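Local coordinates for protein phosphoribosylformylglycinamidine synthase, purS subunit (Thermotoga maritima, PDB 1VQ3) that is the small PurS subunit of phosphoribosylformylglycinamidine synthase, an alpha-beta protein modelled here as an assembly of four chains, at residues L80-N83 with E88-V91; V39-E42 with P47-K50. One frame throughout, in Å; residues are numbered along the deposited sequence.

Interaction 1 of 2, residues L80-N83 with E88-V91; sequences LLVN and EYEV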
loop_
_atom_site.group_PDB
_atom_site.type_symbol
_atom_site.label_atom_id
_atom_site.label_comp_id
_atom_site.label_asym_id
_atom_site.label_seq_id
_atom_site.Cartn_x
_atom_site.Cartn_y
_atom_site.Cartn_z
ATOM N N LEU C 80 -22.898 -10.571 2.712
ATOM C CA LEU C 80 -22.646 -11.533 1.701
ATOM C C LEU C 80 -21.233 -11.550 1.133
ATOM O O LEU C 80 -20.671 -12.594 0.996
ATOM C CB LEU C 80 -23.627 -11.329 0.571
ATOM C CG LEU C 80 -23.625 -12.379 -0.532
ATOM C CD1 LEU C 80 -24.246 -13.701 -0.059
ATOM C CD2 LEU C 80 -24.362 -11.863 -1.736
ATOM N N LEU C 81 -20.684 -10.414 0.748
ATOM C CA LEU C 81 -19.495 -10.452 -0.128
ATOM C C LEU C 81 -18.207 -10.919 0.580
ATOM O O LEU C 81 -17.350 -11.542 -0.040
ATOM C CB LEU C 81 -19.288 -9.114 -0.809
ATOM C CG LEU C 81 -20.459 -8.670 -1.656
ATOM C CD1 LEU C 81 -20.154 -7.306 -2.268
ATOM C CD2 LEU C 81 -20.854 -9.716 -2.707
ATOM N N VAL C 82 -18.098 -10.647 1.875
ATOM C CA VAL C 82 -16.888 -10.951 2.639
ATOM C C VAL C 82 -17.185 -11.934 3.788
ATOM O O VAL C 82 -18.112 -11.730 4.580
ATOM C CB VAL C 82 -16.258 -9.642 3.204
ATOM C CG1 VAL C 82 -14.923 -9.907 3.857
ATOM C CG2 VAL C 82 -16.044 -8.605 2.066
ATOM N N ASN C 83 -16.376 -12.980 3.855
ATOM C CA ASN C 83 -16.424 -13.911 4.969
ATOM C C ASN C 83 -15.570 -13.312 6.060
ATOM O O ASN C 83 -14.362 -13.289 5.924
ATOM C CB ASN C 83 -15.867 -15.268 4.538
ATOM C CG ASN C 83 -16.027 -16.367 5.619
ATOM O OD1 ASN C 83 -15.911 -16.109 6.812
ATOM N ND2 ASN C 83 -16.259 -17.597 5.179
ATOM N N GLU C 88 -10.569 -10.099 4.734
ATOM C CA GLU C 88 -10.594 -8.703 5.083
ATOM C C GLU C 88 -10.831 -7.964 3.768
ATOM O O GLU C 88 -10.703 -8.546 2.679
ATOM C CB GLU C 88 -9.263 -8.299 5.717
ATOM C CG GLU C 88 -8.089 -8.454 4.758
ATOM C CD GLU C 88 -6.740 -8.453 5.438
ATOM O OE1 GLU C 88 -6.655 -8.692 6.655
ATOM O OE2 GLU C 88 -5.769 -8.179 4.733
ATOM N N TYR C 89 -11.155 -6.687 3.847
ATOM C CA TYR C 89 -11.531 -5.966 2.632
ATOM C C TYR C 89 -11.269 -4.491 2.682
ATOM O O TYR C 89 -11.306 -3.879 3.759
ATOM C CB TYR C 89 -12.997 -6.210 2.306
ATOM C CG TYR C 89 -14.038 -5.515 3.175
ATOM C CD1 TYR C 89 -14.404 -6.032 4.416
ATOM C CD2 TYR C 89 -14.679 -4.372 2.734
ATOM C CE1 TYR C 89 -15.381 -5.450 5.153
ATOM C CE2 TYR C 89 -15.643 -3.749 3.488
ATOM C CZ TYR C 89 -16.016 -4.318 4.690
ATOM O OH TYR C 89 -16.994 -3.743 5.449
ATOM N N GLU C 90 -11.056 -3.934 1.477
ATOM C CA GLU C 90 -10.838 -2.534 1.296
ATOM C C GLU C 90 -11.764 -2.056 0.215
ATOM O O GLU C 90 -11.926 -2.743 -0.788
ATOM C CB GLU C 90 -9.416 -2.290 0.822
ATOM C CG GLU C 90 -8.377 -2.533 1.873
ATOM C CD GLU C 90 -6.967 -2.602 1.297
ATOM O OE1 GLU C 90 -6.645 -3.638 0.712
ATOM O OE2 GLU C 90 -6.193 -1.626 1.469
ATOM N N VAL C 91 -12.378 -0.904 0.451
ATOM C CA VAL C 91 -13.276 -0.249 -0.485
ATOM C C VAL C 91 -12.623 1.032 -1.031
ATOM O O VAL C 91 -12.108 1.820 -0.286
ATOM C CB VAL C 91 -14.561 0.146 0.221
ATOM C CG1 VAL C 91 -15.523 0.822 -0.718
ATOM C CG2 VAL C 91 -15.248 -1.079 0.871
#

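Interaction 2 of 2, residues V39-E42 with P47-K50; sequences VLRE and PVKK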
loop_
_atom_site.group_PDB
_atom_site.type_symbol
_atom_site.label_atom_id
_atom_site.label_comp_id
_atom_site.label_asym_id
_atom_site.label_seq_id
_atom_site.Cartn_x
_atom_site.Cartn_y
_atom_site.Cartn_z
ATOM N N VAL C 39 4.927 -20.230 -10.868
ATOM C CA VAL C 39 4.933 -20.114 -12.335
ATOM C C VAL C 39 5.623 -18.828 -12.778
ATOM O O VAL C 39 6.491 -18.834 -13.672
ATOM C CB VAL C 39 3.505 -20.158 -12.921
ATOM C CG1 VAL C 39 3.538 -19.961 -14.425
ATOM C CG2 VAL C 39 2.853 -21.465 -12.576
ATOM N N LEU C 40 5.266 -17.706 -12.156
ATOM C CA LEU C 40 5.903 -16.467 -12.560
ATOM C C LEU C 40 7.410 -16.520 -12.363
ATOM O O LEU C 40 8.180 -16.161 -13.240
ATOM C CB LEU C 40 5.271 -15.262 -11.863
ATOM C CG LEU C 40 3.777 -14.961 -12.196
ATOM C CD1 LEU C 40 3.251 -13.845 -11.318
ATOM C CD2 LEU C 40 3.590 -14.596 -13.630
ATOM N N ARG C 41 7.829 -17.000 -11.213
ATOM C CA ARG C 41 9.242 -16.992 -10.870
ATOM C C ARG C 41 10.015 -18.021 -11.667
ATOM O O ARG C 41 10.951 -17.671 -12.394
ATOM C CB ARG C 41 9.428 -17.225 -9.375
ATOM C CG ARG C 41 8.848 -16.118 -8.474
ATOM C CD ARG C 41 9.154 -16.365 -7.004
ATOM N NE ARG C 41 10.599 -16.420 -6.817
ATOM C CZ ARG C 41 11.414 -15.350 -6.787
ATOM N NH1 ARG C 41 10.946 -14.105 -6.887
ATOM N NH2 ARG C 41 12.722 -15.528 -6.624
ATOM N N GLU C 42 9.572 -19.263 -11.580
ATOM C CA GLU C 42 10.304 -20.404 -12.113
ATOM C C GLU C 42 10.057 -20.723 -13.584
ATOM O O GLU C 42 10.912 -21.315 -14.209
ATOM C CB GLU C 42 9.956 -21.632 -11.302
ATOM C CG GLU C 42 10.235 -21.491 -9.824
ATOM C CD GLU C 42 10.006 -22.797 -9.087
ATOM O OE1 GLU C 42 9.781 -23.829 -9.760
ATOM O OE2 GLU C 42 10.050 -22.786 -7.838
ATOM N N PRO C 47 10.755 -12.046 -11.042
ATOM C CA PRO C 47 11.091 -12.088 -9.632
ATOM C C PRO C 47 9.996 -11.450 -8.744
ATOM O O PRO C 47 10.263 -10.610 -7.906
ATOM C CB PRO C 47 12.379 -11.270 -9.598
ATOM C CG PRO C 47 12.126 -10.187 -10.594
ATOM C CD PRO C 47 11.392 -10.884 -11.708
ATOM N N VAL C 48 8.766 -11.868 -8.927
ATOM C CA VAL C 48 7.689 -11.406 -8.065
ATOM C C VAL C 48 7.741 -12.174 -6.754
ATOM O O VAL C 48 8.343 -13.241 -6.670
ATOM C CB VAL C 48 6.312 -11.515 -8.750
ATOM C CG1 VAL C 48 6.332 -10.850 -10.102
ATOM C CG2 VAL C 48 5.849 -12.984 -8.892
ATOM N N LYS C 49 7.116 -11.638 -5.731
ATOM C CA LYS C 49 7.024 -12.329 -4.462
ATOM C C LYS C 49 5.828 -11.833 -3.687
ATOM O O LYS C 49 5.154 -10.865 -4.098
ATOM C CB LYS C 49 8.332 -12.192 -3.680
ATOM C CG LYS C 49 8.639 -10.838 -3.221
ATOM C CD LYS C 49 10.112 -10.599 -3.035
ATOM C CE LYS C 49 10.386 -9.346 -2.179
ATOM N NZ LYS C 49 9.664 -9.326 -0.850
ATOM N N LYS C 50 5.540 -12.540 -2.589
ATOM C CA LYS C 50 4.431 -12.239 -1.704
ATOM C C LYS C 50 3.151 -12.147 -2.478
ATOM O O LYS C 50 2.345 -11.277 -2.239
ATOM C CB LYS C 50 4.671 -10.947 -0.908
ATOM C CG LYS C 50 5.878 -11.097 0.029
ATOM C CD LYS C 50 5.843 -10.152 1.177
ATOM C CE LYS C 50 7.180 -10.112 1.888
ATOM N NZ LYS C 50 7.102 -9.195 3.039
#

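Interaction 1 of 2, residues L80-N83 with E88-V91
The turn that joins helix 66-81 to strand 87-93, the outermost strand of this chain's sheet, brings Val82 against Tyr89, with the helix lying over one face of the antiparallel sheet. Val82 is the first residue to leave helical geometry. Both of its methyls reach the aromatic ring from the same side of the ring plane, near CG and CD1. Val82 CG2 lies 3.8 Å from Tyr89 CG and 3.9 Å from Tyr89 CB, so it sits at the root of the ring. Val82 CG1 comes to 3.9 Å from Tyr89 CD1. CG2 approaches obliquely, and the two side chains cross at about a right angle. The Tyr89 ring stands between its own backbone N and carbonyl carbon (chi1 74°), which places its CG and CD1 against the valine. The contact between the two segments is purely apolar and small, with 118 Å² buried in all. The nearest backbone pair, Val82 CA and Glu88 CA, is 7.1 Å apart, so side chains bridge the gap. Val91 CG2 lies in the ring plane, at the edge of Tyr89. Tyr89 OH is hydrogen-bonded to His12 O of the second subunit, in what is by its sequence an N-terminal histidine tag, and that His12 ring meets the tyrosine ring edge-to-face. Tyr89 also has backbone hydrogen bonds to the second subunit. Cys77 of the helix and Val22 of strand 15-24 also touch Val82, while Cys77 and Ile20 touch Tyr89. This is layered helix-on-sheet packing, closed where an alpha-beta connection returns the chain to an antiparallel sheet.

Interaction 2 of 2, residues V39-E42 with P47-K50
Val48 O receives a hydrogen bond from Arg41 NH1, at 2.8 Å and with an N-H...O angle of 158°. The carbonyl oxygen lies close to the guanidinium plane, at the edge of the group. Seen from the carbonyl, the donor stands above the peptide plane, 38° out of it. The arginine chain is bent at its third torsion (chi3 59°), and this turn folds the guanidinium back to the strand. The same oxygen also has the aliphatic part of the side chain beside it, with Arg41 CD 3.2 Å from Val48 O. Arg41 NH1 also comes within 3.4 Å of Pro47 C, which lies obliquely to the guanidinium. Apolar packing lies beside this bond. Val48 CG2 packs 3.7 Å from Leu40 CD1 and 3.8 Å from Leu40 CB, and so rests against both the base and one branch of the leucine. The two side chains run at a slant to each other. Leu40 and Val48 are buried, whereas Arg41 and Pro47 are exposed, so the polar bond flanks a covered apolar patch. Leu46 in the connecting loop touches Leu40 as well, and Leu80 of the third subunit packs on Leu40. The contact ties the late part of helix 31-43 to the short strand 48-49. That strand pairs antiparallel with a strand of the third subunit, before the chain turns a corner at Lys50 into strand 51-62.

Interactions 1 and 2 both lie beside a helix-to-strand connection, but at different places in an elongated chain. Their centres are 26 Å apart and their nearest atoms about 11 Å apart, so they do not touch. Interaction 1 is buried, and its centre is about 6 Å from the centre of the chain. The centre of interaction 2 is about 23 Å from the centre of the chain. Along the sequence, 39-50 is complete before 80-91 begins. The third subunit meets both, in a reciprocal way: Leu80 of segment 80-83 packs on Leu40 of the third subunit, and Leu40 of interaction 2 packs on Leu80 of the third subunit.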